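Local atomic coordinates of cellulase (PDB entry 5HOS), a protein that probably hydrolyses internal beta-1,4-glycosidic bonds of cellulose, as an endoglucanase of glycoside hydrolase family 5 built on a parallel beta/alpha barrel. Residues 334-337 against 338-341; 285-288 against 289-293; 74-77 against 78-81; 166-169 against 170-174; 254-257 against 258-262. One frame throughout, in Å; residues are numbered along the deposited sequence.

Contact 1. Residues 334-337 against 338-341; sequences SPRA and RRIT
Arg336 and Arg339, three residues apart on one helix, lay their guanidinium groups flat against each other, the planes only 6° apart and the centres 4.0 Å. Arg336 NH2 and Arg339 NH1, both donors, lie 3.5 Å apart, so the stack brings like charges together. Glu292, which forms a salt bridge with Arg336 NH2 and is also touched by the Arg339 side chain, probably balances the paired charges; Asn285 OD1 takes a hydrogen bond from Arg336 NH1. A bend at chi2 turns the Arg336 chain toward that neighbouring helix.

The pair sits on helix 330-341, the last helix of the (beta/alpha)8 barrel, packed outside strands 29-34 and 298-306, where Ala337 and Ile340 touch Ala30 and Trp301.

A weak bond to the backbone helps to place the second arginine. Pro335 O accepts Arg339 N at 3.2 Å and, weakly, Arg339 NE at 3.4 Å, the latter nearly straight at 169°. The bend of the Arg339 chain at chi3 (-105°) brings NE back to that oxygen, which lies at the edge of the guanidinium. Further along, Thr341 N bonds to Ala337 O at 2.9 Å, while Thr341 OG1 is held by the carbonyl of His67 in a neighbouring loop.

Contact 2. Residues 285-288 against 289-293; sequences NGML and GYMES
Leu288 and Met291 meet through their methyl ends, Leu288 CD2 lying 3.8 Å from Met291 CE on the inward side of helix 278-293. The Met291 chain leaves the backbone with CG anti to the carbonyl carbon (chi1 -71°) and bends at chi3 (-84°), which swings CE back along the helix toward the preceding turn. That same methyl also approaches Met287, at 4.4 Å from its CG, and so lies near two side chains of the turn before. Both leucine and methionine are buried: Leu288 packs on Phe272 and Trp301, Met291 on Leu269, Trp298 and Trp301.

Gly289, on another side of the helix, takes part through its backbone alone. Its N donates to Asn285 O at 2.9 Å, and its own carbonyl receives two donors from Ser293, the amide N at 2.9 Å and OG at 3.0 Å, the hydroxyl coming from above the carbonyl plane. With no side chain there, the guanidinium of Arg336 from helix 330-341 can lie close to Gly289 CA.

Such an amphipathic helix, with apolar side chains against the strands, Tyr290 toward helix 248-262, and Asn285 and Glu292 toward helix 330-341, belongs to the beta-alpha-beta unit of strand 267-273, helix 278-293 and strand 298-306 in the (beta/alpha)8 barrel.

Contact 3. Residues 74-77 against 78-81; sequences PILW and ERLQ
Trp77 NE1 donates to Gln81 OE1 across 2.9 Å, in a bond almost straight at 172°. The amide oxygen lies in the indole plane and the donor lies in the carbonyl plane of the amide, so the two flat groups are nearly coplanar. With both CG atoms anti to the backbone N (chi1 -171° for Trp77), the chains run side by side, pointing the same way. The other end of the amide is also held, for Gln81 NE2 bonds to Gly86 O and Asp137 OD2.

Backbone bonds close the turn behind this pair. Gln81 N reaches Trp77 O at 2.7 Å and Leu80 N reaches Leu76 O at 3.1 Å, with a weak bond from Arg79 N to the same oxygen. Leu76 is the N-cap residue, the last before the short helix 77-80 that follows strand 70-75.

Packing comes next. Leu76 CD1 rests over one face of the Arg79 guanidinium, 3.7 Å from CZ, while the nitrogens of that group turn to the carbonyls of Ala37, Ile39, Gln43 and Pro45. Ile75 CD1 meets Leu80 CD2 at 3.9 Å, beside Ile96 of helix 90-105.

Every residue that touches here is buried, and the main polar side chains have partners. Glu78 OE1 and OE2 are met by Asn116 ND2 and Tyr121 N. The indole N-H has its acceptor within the turn, whereas the arginine spends its donors on loop carbonyls; both side chains are thereby fixed in rotation, tying the end of the strand to the loops around it.

Contact 4. Residues 166-169 against 170-174; sequences QAWA and TAAQA
A chi1 of 170° carries the Trp168 indole forward along the helix, toward Ala171 and Ala172 in the next turn. The methyl of Ala172 then makes an off-centre CH-pi contact, CB standing 4.3 Å from the centroid of the five-membered ring and 3.9 Å from Trp168 CE2. This methyl carbon, Ala172 CB, is 3.7 Å above the plane of the Trp168 ring, offset toward the rim. Ala171 CB approaches the six-membered ring obliquely, 4.1 Å from Trp168 CE3.

A second torsion does comparable work on the solvent side. Thr170 OG1 lies beside its own backbone N (chi1 -59°), a position from which the hydroxyl donates to Gln166 O at 3.2 Å. The same carbonyl takes Thr170 N, also at 3.2 Å, and the two donors arrive from opposite faces of its plane. Ala172 N bonds to Trp168 O at 2.8 Å.

Helix 165-181 links strands 152-155 and 188-191 in a beta-alpha-beta unit of the barrel. Trp168 NE1 is held by Pro191 O at the end of the second strand, Ala171 leans on Ile132 of helix 132-145, and Ala169 touches Ala213 of helix 210-213.

Contact 5. Residues 254-257 against 258-262; sequences RSFT and EWLRL
Regular alpha-helical bonds join the turns, among them Leu260 N to Phe256 O at 2.9 Å and Arg261 N to Thr257 O at 3.1 Å. Upon this frame Leu260 lies over one face of the Phe256 ring in a CH-pi contact, its CG 4.2 Å from the centroid and 18° off the ring normal. Leu260 CD1 also approaches Phe256 CE2, at 3.7 Å. The ring reaches the leucine because Phe256 CG is anti to the backbone N (chi1 -178°), which carries it toward the following turn. Trp259 approaches the Phe256 ring obliquely, its CE3 4.3 Å from Phe256 CE1, and Trp201 meets both aromatics edge-to-face.

Glu258 and Arg261 make up an outer polar side. Arg261 NH2 forms a salt bridge to Glu258 OE2 at 3.0 Å, on the syn side of the carboxylate, while the other nitrogens of the guanidinium bind Asp296 and Asn294. Thr257, buried, runs alongside Arg261, its CG2 4.1 Å from NH1, and its hydroxyl is engaged by Leu253 O and Trp298 NE1.

An aromatic and aliphatic face set on Ile226 and Ala228 of strand 224-231, backed by charged residues, is the amphipathic pattern of an outer helix in a (beta/alpha)8 barrel.

How the contacts relate
Four of the five contacts are turns of outer barrel helices, and contact 3 alone lies at the end of a strand, wholly buried. Contact 1 is the most superficial and depends on charge and stacking; contacts 2, 4 and 5 are partly buried, with apolar faces inward and polar groups outward. Contacts 1 and 2 touch directly through polar bonds and packing, joining the last two helices of the barrel. Contacts 2 and 5 meet by packing of Tyr290 on Thr257 and Arg254. Contacts 3 and 4 approach to about 8 Å between nearest atoms without touching, and contact 3 lies across the chain's centre from contacts 1, 2 and 5.

Contact 1. Residues 334-337 against 338-341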
# COMPACT_ATOMS: atom_id res chain seq x y z
N SER A 334 -14.21 -7.39 9.05
CA SER A 334 -15.44 -6.64 8.80
C SER A 334 -15.91 -5.81 10.01
O SER A 334 -16.13 -4.61 9.86
CB SER A 334 -16.55 -7.55 8.26
OG SER A 334 -17.69 -6.80 7.90
N PRO A 335 -16.06 -6.43 11.21
CA PRO A 335 -16.46 -5.60 12.36
C PRO A 335 -15.43 -4.52 12.74
O PRO A 335 -15.82 -3.44 13.20
CB PRO A 335 -16.66 -6.61 13.50
CG PRO A 335 -16.13 -7.91 13.02
CD PRO A 335 -16.08 -7.87 11.53
N ARG A 336 -14.14 -4.79 12.54
CA ARG A 336 -13.09 -3.80 12.79
C ARG A 336 -13.18 -2.64 11.80
O ARG A 336 -13.08 -1.47 12.18
CB ARG A 336 -11.71 -4.45 12.76
CG ARG A 336 -11.48 -5.46 13.88
CD ARG A 336 -11.25 -4.77 15.22
NE ARG A 336 -10.98 -5.73 16.29
CZ ARG A 336 -10.74 -5.41 17.56
NH1 ARG A 336 -10.50 -6.38 18.44
NH2 ARG A 336 -10.74 -4.14 17.96
N ALA A 337 -13.39 -2.97 10.52
CA ALA A 337 -13.64 -1.95 9.50
C ALA A 337 -14.88 -1.11 9.82
O ALA A 337 -14.85 0.11 9.68
CB ALA A 337 -13.79 -2.60 8.12
N ARG A 338 -15.94 -1.77 10.29
CA ARG A 338 -17.18 -1.06 10.63
C ARG A 338 -16.99 0.00 11.71
O ARG A 338 -17.56 1.08 11.61
CB ARG A 338 -18.27 -2.05 11.06
CG ARG A 338 -19.65 -1.42 11.16
CD ARG A 338 -20.73 -2.47 11.42
NE ARG A 338 -22.05 -1.97 11.06
CZ ARG A 338 -23.13 -2.72 10.82
NH1 ARG A 338 -23.09 -4.05 10.90
NH2 ARG A 338 -24.28 -2.13 10.49
N ARG A 339 -16.19 -0.30 12.73
CA ARG A 339 -15.86 0.68 13.78
C ARG A 339 -15.16 1.93 13.20
O ARG A 339 -15.34 3.04 13.71
CB ARG A 339 -15.00 0.04 14.88
CG ARG A 339 -15.80 -0.86 15.82
CD ARG A 339 -14.93 -1.67 16.79
NE ARG A 339 -14.85 -3.09 16.39
CZ ARG A 339 -14.49 -4.10 17.19
NH1 ARG A 339 -14.16 -3.90 18.47
NH2 ARG A 339 -14.47 -5.34 16.71
N ILE A 340 -14.38 1.74 12.14
CA ILE A 340 -13.70 2.83 11.44
C ILE A 340 -14.65 3.61 10.53
O ILE A 340 -14.66 4.85 10.56
CB ILE A 340 -12.46 2.30 10.67
CG1 ILE A 340 -11.41 1.80 11.67
CG2 ILE A 340 -11.85 3.36 9.76
CD1 ILE A 340 -10.42 0.81 11.10
N THR A 341 -15.46 2.90 9.74
CA THR A 341 -16.21 3.52 8.63
C THR A 341 -17.64 3.98 8.95
O THR A 341 -18.14 4.86 8.26
CB THR A 341 -16.25 2.60 7.40
OG1 THR A 341 -16.95 1.39 7.72
CG2 THR A 341 -14.83 2.29 6.92

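Contact 2. Residues 285-288 against 289-293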
# COMPACT_ATOMS: atom_id res chain seq x y z
N ASN A 285 -6.93 -9.66 15.62
CA ASN A 285 -7.82 -8.86 16.48
C ASN A 285 -7.07 -7.86 17.34
O ASN A 285 -7.44 -6.69 17.42
CB ASN A 285 -8.65 -9.76 17.41
CG ASN A 285 -10.07 -9.93 16.93
OD1 ASN A 285 -10.82 -8.96 16.88
ND2 ASN A 285 -10.46 -11.16 16.57
N GLY A 286 -6.02 -8.35 17.99
CA GLY A 286 -5.19 -7.52 18.84
C GLY A 286 -4.53 -6.39 18.09
O GLY A 286 -4.53 -5.24 18.56
N MET A 287 -3.97 -6.70 16.93
CA MET A 287 -3.27 -5.68 16.14
C MET A 287 -4.23 -4.60 15.64
O MET A 287 -3.91 -3.42 15.68
CB MET A 287 -2.53 -6.31 14.97
CG MET A 287 -1.52 -5.37 14.31
SD MET A 287 -0.53 -6.14 13.01
CE MET A 287 -1.67 -7.33 12.31
N LEU A 288 -5.42 -5.01 15.19
CA LEU A 288 -6.44 -4.04 14.76
C LEU A 288 -6.94 -3.19 15.92
O LEU A 288 -7.12 -1.99 15.77
CB LEU A 288 -7.59 -4.76 14.05
CG LEU A 288 -7.18 -5.50 12.77
CD1 LEU A 288 -8.33 -6.37 12.28
CD2 LEU A 288 -6.72 -4.56 11.67
N GLY A 289 -7.16 -3.81 17.08
CA GLY A 289 -7.52 -3.06 18.30
C GLY A 289 -6.44 -2.09 18.75
O GLY A 289 -6.73 -0.97 19.17
N TYR A 290 -5.19 -2.53 18.65
CA TYR A 290 -4.04 -1.70 19.00
C TYR A 290 -4.00 -0.43 18.15
O TYR A 290 -3.79 0.68 18.68
CB TYR A 290 -2.75 -2.52 18.88
CG TYR A 290 -1.49 -1.74 19.21
CD1 TYR A 290 -1.06 -1.59 20.54
CD2 TYR A 290 -0.74 -1.15 18.20
CE1 TYR A 290 0.09 -0.87 20.84
CE2 TYR A 290 0.41 -0.43 18.49
CZ TYR A 290 0.82 -0.29 19.80
OH TYR A 290 1.96 0.44 20.06
N MET A 291 -4.22 -0.56 16.84
CA MET A 291 -4.24 0.61 15.97
C MET A 291 -5.37 1.59 16.35
O MET A 291 -5.13 2.80 16.40
CB MET A 291 -4.27 0.21 14.49
CG MET A 291 -2.96 -0.40 14.01
SD MET A 291 -2.89 -0.66 12.22
CE MET A 291 -3.72 -2.24 12.12
N GLU A 292 -6.57 1.09 16.65
CA GLU A 292 -7.67 2.00 17.07
C GLU A 292 -7.39 2.66 18.43
O GLU A 292 -7.71 3.83 18.63
CB GLU A 292 -9.10 1.39 16.99
CG GLU A 292 -9.33 -0.02 17.52
CD GLU A 292 -10.81 -0.38 17.64
OE1 GLU A 292 -11.52 0.22 18.49
OE2 GLU A 292 -11.29 -1.28 16.92
N SER A 293 -6.74 1.93 19.34
CA SER A 293 -6.27 2.50 20.62
C SER A 293 -5.12 3.51 20.48
O SER A 293 -4.85 4.26 21.42
CB SER A 293 -5.82 1.38 21.57
OG SER A 293 -6.89 0.48 21.81

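Contact 3. Residues 74-77 against 78-81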
# COMPACT_ATOMS: atom_id res chain seq x y z
N PRO A 74 -2.58 -2.09 -6.55
CA PRO A 74 -1.27 -2.22 -7.14
C PRO A 74 -1.32 -2.12 -8.66
O PRO A 74 -2.15 -2.78 -9.29
CB PRO A 74 -0.83 -3.63 -6.74
CG PRO A 74 -1.59 -3.94 -5.52
CD PRO A 74 -2.92 -3.30 -5.76
N ILE A 75 -0.46 -1.27 -9.22
CA ILE A 75 -0.26 -1.14 -10.66
C ILE A 75 1.23 -1.20 -10.94
O ILE A 75 2.04 -0.93 -10.04
CB ILE A 75 -0.88 0.15 -11.23
CG1 ILE A 75 -0.21 1.43 -10.69
CG2 ILE A 75 -2.37 0.18 -10.93
CD1 ILE A 75 0.92 1.97 -11.53
N LEU A 76 1.59 -1.58 -12.16
CA LEU A 76 2.99 -1.64 -12.58
C LEU A 76 3.39 -0.37 -13.27
O LEU A 76 2.78 0.01 -14.27
CB LEU A 76 3.24 -2.78 -13.57
CG LEU A 76 3.73 -4.14 -13.10
CD1 LEU A 76 4.26 -4.88 -14.32
CD2 LEU A 76 4.79 -4.07 -12.02
N TRP A 77 4.45 0.27 -12.77
CA TRP A 77 4.99 1.50 -13.37
C TRP A 77 5.13 1.36 -14.90
O TRP A 77 4.68 2.21 -15.65
CB TRP A 77 6.36 1.82 -12.75
CG TRP A 77 6.96 3.17 -13.09
CD1 TRP A 77 6.56 4.06 -14.04
CD2 TRP A 77 8.13 3.74 -12.49
NE1 TRP A 77 7.39 5.15 -14.06
CE2 TRP A 77 8.37 4.97 -13.13
CE3 TRP A 77 9.00 3.31 -11.48
CZ2 TRP A 77 9.43 5.81 -12.77
CZ3 TRP A 77 10.08 4.15 -11.13
CH2 TRP A 77 10.28 5.38 -11.77
N GLU A 78 5.72 0.25 -15.34
CA GLU A 78 6.04 0.07 -16.75
C GLU A 78 4.81 -0.09 -17.64
O GLU A 78 4.87 0.23 -18.84
CB GLU A 78 6.98 -1.13 -16.94
CG GLU A 78 8.33 -0.94 -16.26
CD GLU A 78 8.39 -1.43 -14.82
OE1 GLU A 78 7.34 -1.77 -14.21
OE2 GLU A 78 9.51 -1.45 -14.27
N ARG A 79 3.72 -0.58 -17.07
CA ARG A 79 2.44 -0.65 -17.79
C ARG A 79 1.79 0.73 -17.90
O ARG A 79 1.22 1.07 -18.92
CB ARG A 79 1.50 -1.63 -17.12
CG ARG A 79 2.02 -3.06 -17.18
CD ARG A 79 0.99 -4.08 -16.74
NE ARG A 79 1.49 -5.43 -17.04
CZ ARG A 79 1.52 -6.47 -16.21
NH1 ARG A 79 1.01 -6.42 -14.98
NH2 ARG A 79 2.03 -7.62 -16.65
N LEU A 80 1.88 1.52 -16.84
CA LEU A 80 1.33 2.87 -16.84
C LEU A 80 2.18 3.89 -17.61
O LEU A 80 1.63 4.80 -18.23
CB LEU A 80 1.08 3.35 -15.42
CG LEU A 80 0.45 4.75 -15.27
CD1 LEU A 80 -0.90 4.84 -15.96
CD2 LEU A 80 0.33 5.09 -13.81
N GLN A 81 3.51 3.75 -17.55
CA GLN A 81 4.43 4.67 -18.22
C GLN A 81 5.56 3.86 -18.86
O GLN A 81 6.60 3.66 -18.24
CB GLN A 81 4.98 5.71 -17.25
CG GLN A 81 5.75 6.82 -17.94
CD GLN A 81 6.40 7.79 -16.98
OE1 GLN A 81 6.85 7.39 -15.90
NE2 GLN A 81 6.46 9.06 -17.36

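Contact 4. Residues 166-169 against 170-174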
# COMPACT_ATOMS: atom_id res chain seq x y z
N GLN A 166 18.53 6.40 3.40
CA GLN A 166 18.78 7.84 3.21
C GLN A 166 18.61 8.26 1.73
O GLN A 166 18.03 9.31 1.44
CB GLN A 166 20.17 8.23 3.74
CG GLN A 166 20.28 9.71 4.10
CD GLN A 166 19.33 10.14 5.23
OE1 GLN A 166 19.41 9.65 6.38
NE2 GLN A 166 18.43 11.06 4.92
N ALA A 167 19.10 7.43 0.81
CA ALA A 167 18.94 7.70 -0.62
C ALA A 167 17.48 7.61 -1.02
O ALA A 167 17.00 8.40 -1.84
CB ALA A 167 19.75 6.72 -1.46
N TRP A 168 16.76 6.64 -0.44
CA TRP A 168 15.33 6.52 -0.69
C TRP A 168 14.58 7.76 -0.19
O TRP A 168 13.75 8.30 -0.91
CB TRP A 168 14.72 5.25 -0.09
CG TRP A 168 13.24 5.34 -0.17
CD1 TRP A 168 12.38 5.50 0.86
CD2 TRP A 168 12.46 5.43 -1.37
NE1 TRP A 168 11.10 5.63 0.39
CE2 TRP A 168 11.12 5.60 -0.97
CE3 TRP A 168 12.76 5.37 -2.74
CZ2 TRP A 168 10.08 5.70 -1.89
CZ3 TRP A 168 11.73 5.47 -3.65
CH2 TRP A 168 10.40 5.63 -3.23
N ALA A 169 14.86 8.20 1.03
CA ALA A 169 14.21 9.39 1.58
C ALA A 169 14.38 10.62 0.69
O ALA A 169 13.46 11.40 0.55
CB ALA A 169 14.70 9.70 2.99
N THR A 170 15.57 10.78 0.10
CA THR A 170 15.83 11.88 -0.84
C THR A 170 14.96 11.77 -2.10
O THR A 170 14.37 12.77 -2.52
CB THR A 170 17.32 11.92 -1.22
OG1 THR A 170 18.08 12.11 -0.02
CG2 THR A 170 17.63 13.07 -2.20
N ALA A 171 14.86 10.57 -2.67
CA ALA A 171 13.98 10.31 -3.81
C ALA A 171 12.50 10.55 -3.45
O ALA A 171 11.78 11.21 -4.20
CB ALA A 171 14.17 8.89 -4.32
N ALA A 172 12.07 10.02 -2.30
CA ALA A 172 10.69 10.19 -1.85
C ALA A 172 10.37 11.67 -1.68
O ALA A 172 9.33 12.14 -2.13
CB ALA A 172 10.45 9.45 -0.55
N GLN A 173 11.29 12.39 -1.07
CA GLN A 173 11.10 13.84 -0.86
C GLN A 173 10.95 14.58 -2.18
O GLN A 173 10.11 15.47 -2.31
CB GLN A 173 12.26 14.42 -0.07
CG GLN A 173 12.07 15.87 0.34
CD GLN A 173 10.91 16.02 1.29
OE1 GLN A 173 11.02 15.67 2.46
NE2 GLN A 173 9.79 16.53 0.79
N ALA A 174 11.75 14.20 -3.17
CA ALA A 174 11.69 14.84 -4.48
C ALA A 174 10.32 14.61 -5.13
O ALA A 174 9.75 15.53 -5.70
CB ALA A 174 12.81 14.35 -5.37

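Contact 5. Residues 254-257 against 258-262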
# COMPACT_ATOMS: atom_id res chain seq x y z
N ARG A 254 4.82 -1.95 17.93
CA ARG A 254 5.00 -1.05 19.08
C ARG A 254 6.08 0.04 18.90
O ARG A 254 5.79 1.23 19.10
CB ARG A 254 5.27 -1.85 20.36
CG ARG A 254 5.11 -1.02 21.62
CD ARG A 254 5.28 -1.87 22.88
NE ARG A 254 4.14 -2.75 23.14
CZ ARG A 254 2.94 -2.36 23.58
NH1 ARG A 254 2.65 -1.08 23.82
NH2 ARG A 254 2.00 -3.28 23.79
N SER A 255 7.30 -0.33 18.53
CA SER A 255 8.37 0.69 18.42
C SER A 255 8.09 1.67 17.27
O SER A 255 8.29 2.87 17.43
CB SER A 255 9.78 0.08 18.33
OG SER A 255 9.96 -0.72 17.18
N PHE A 256 7.57 1.17 16.15
CA PHE A 256 7.16 2.04 15.04
C PHE A 256 6.12 3.07 15.49
O PHE A 256 6.21 4.25 15.15
CB PHE A 256 6.64 1.21 13.87
CG PHE A 256 6.25 2.02 12.67
CD1 PHE A 256 7.20 2.72 11.95
CD2 PHE A 256 4.92 2.08 12.26
CE1 PHE A 256 6.83 3.48 10.84
CE2 PHE A 256 4.55 2.83 11.15
CZ PHE A 256 5.50 3.53 10.44
N THR A 257 5.15 2.61 16.28
CA THR A 257 4.09 3.47 16.80
C THR A 257 4.65 4.62 17.65
O THR A 257 4.28 5.79 17.45
CB THR A 257 3.05 2.63 17.58
OG1 THR A 257 2.46 1.67 16.68
CG2 THR A 257 1.96 3.51 18.14
N GLU A 258 5.54 4.31 18.58
CA GLU A 258 6.15 5.37 19.40
C GLU A 258 7.08 6.29 18.56
O GLU A 258 7.19 7.48 18.85
CB GLU A 258 6.88 4.77 20.61
CG GLU A 258 7.33 5.81 21.63
CD GLU A 258 6.21 6.69 22.17
OE1 GLU A 258 6.49 7.89 22.44
OE2 GLU A 258 5.07 6.18 22.32
N TRP A 259 7.73 5.72 17.55
CA TRP A 259 8.53 6.52 16.61
C TRP A 259 7.64 7.56 15.91
O TRP A 259 8.01 8.73 15.81
CB TRP A 259 9.24 5.63 15.57
CG TRP A 259 10.10 6.41 14.62
CD1 TRP A 259 11.42 6.75 14.79
CD2 TRP A 259 9.71 6.98 13.37
NE1 TRP A 259 11.86 7.49 13.72
CE2 TRP A 259 10.84 7.65 12.83
CE3 TRP A 259 8.50 6.99 12.64
CZ2 TRP A 259 10.81 8.31 11.59
CZ3 TRP A 259 8.47 7.66 11.41
CH2 TRP A 259 9.62 8.31 10.90
N LEU A 260 6.46 7.12 15.43
CA LEU A 260 5.51 8.04 14.79
C LEU A 260 5.13 9.17 15.74
O LEU A 260 5.10 10.34 15.35
CB LEU A 260 4.24 7.30 14.33
CG LEU A 260 4.35 6.33 13.15
CD1 LEU A 260 3.02 5.59 13.00
CD2 LEU A 260 4.69 7.04 11.85
N ARG A 261 4.87 8.81 16.99
CA ARG A 261 4.44 9.77 18.02
C ARG A 261 5.53 10.80 18.31
O ARG A 261 5.26 12.00 18.33
CB ARG A 261 4.04 9.02 19.30
CG ARG A 261 3.22 9.82 20.28
CD ARG A 261 2.62 8.93 21.37
NE ARG A 261 1.45 8.18 20.89
CZ ARG A 261 1.27 6.86 20.95
NH1 ARG A 261 0.14 6.34 20.47
NH2 ARG A 261 2.16 6.03 21.49
N LEU A 262 6.76 10.33 18.52
CA LEU A 262 7.90 11.22 18.76
C LEU A 262 8.16 12.18 17.59
O LEU A 262 8.42 13.36 17.80
CB LEU A 262 9.17 10.40 19.08
CG LEU A 262 10.53 11.09 19.19
CD1 LEU A 262 10.53 12.23 20.20
CD2 LEU A 262 11.60 10.06 19.54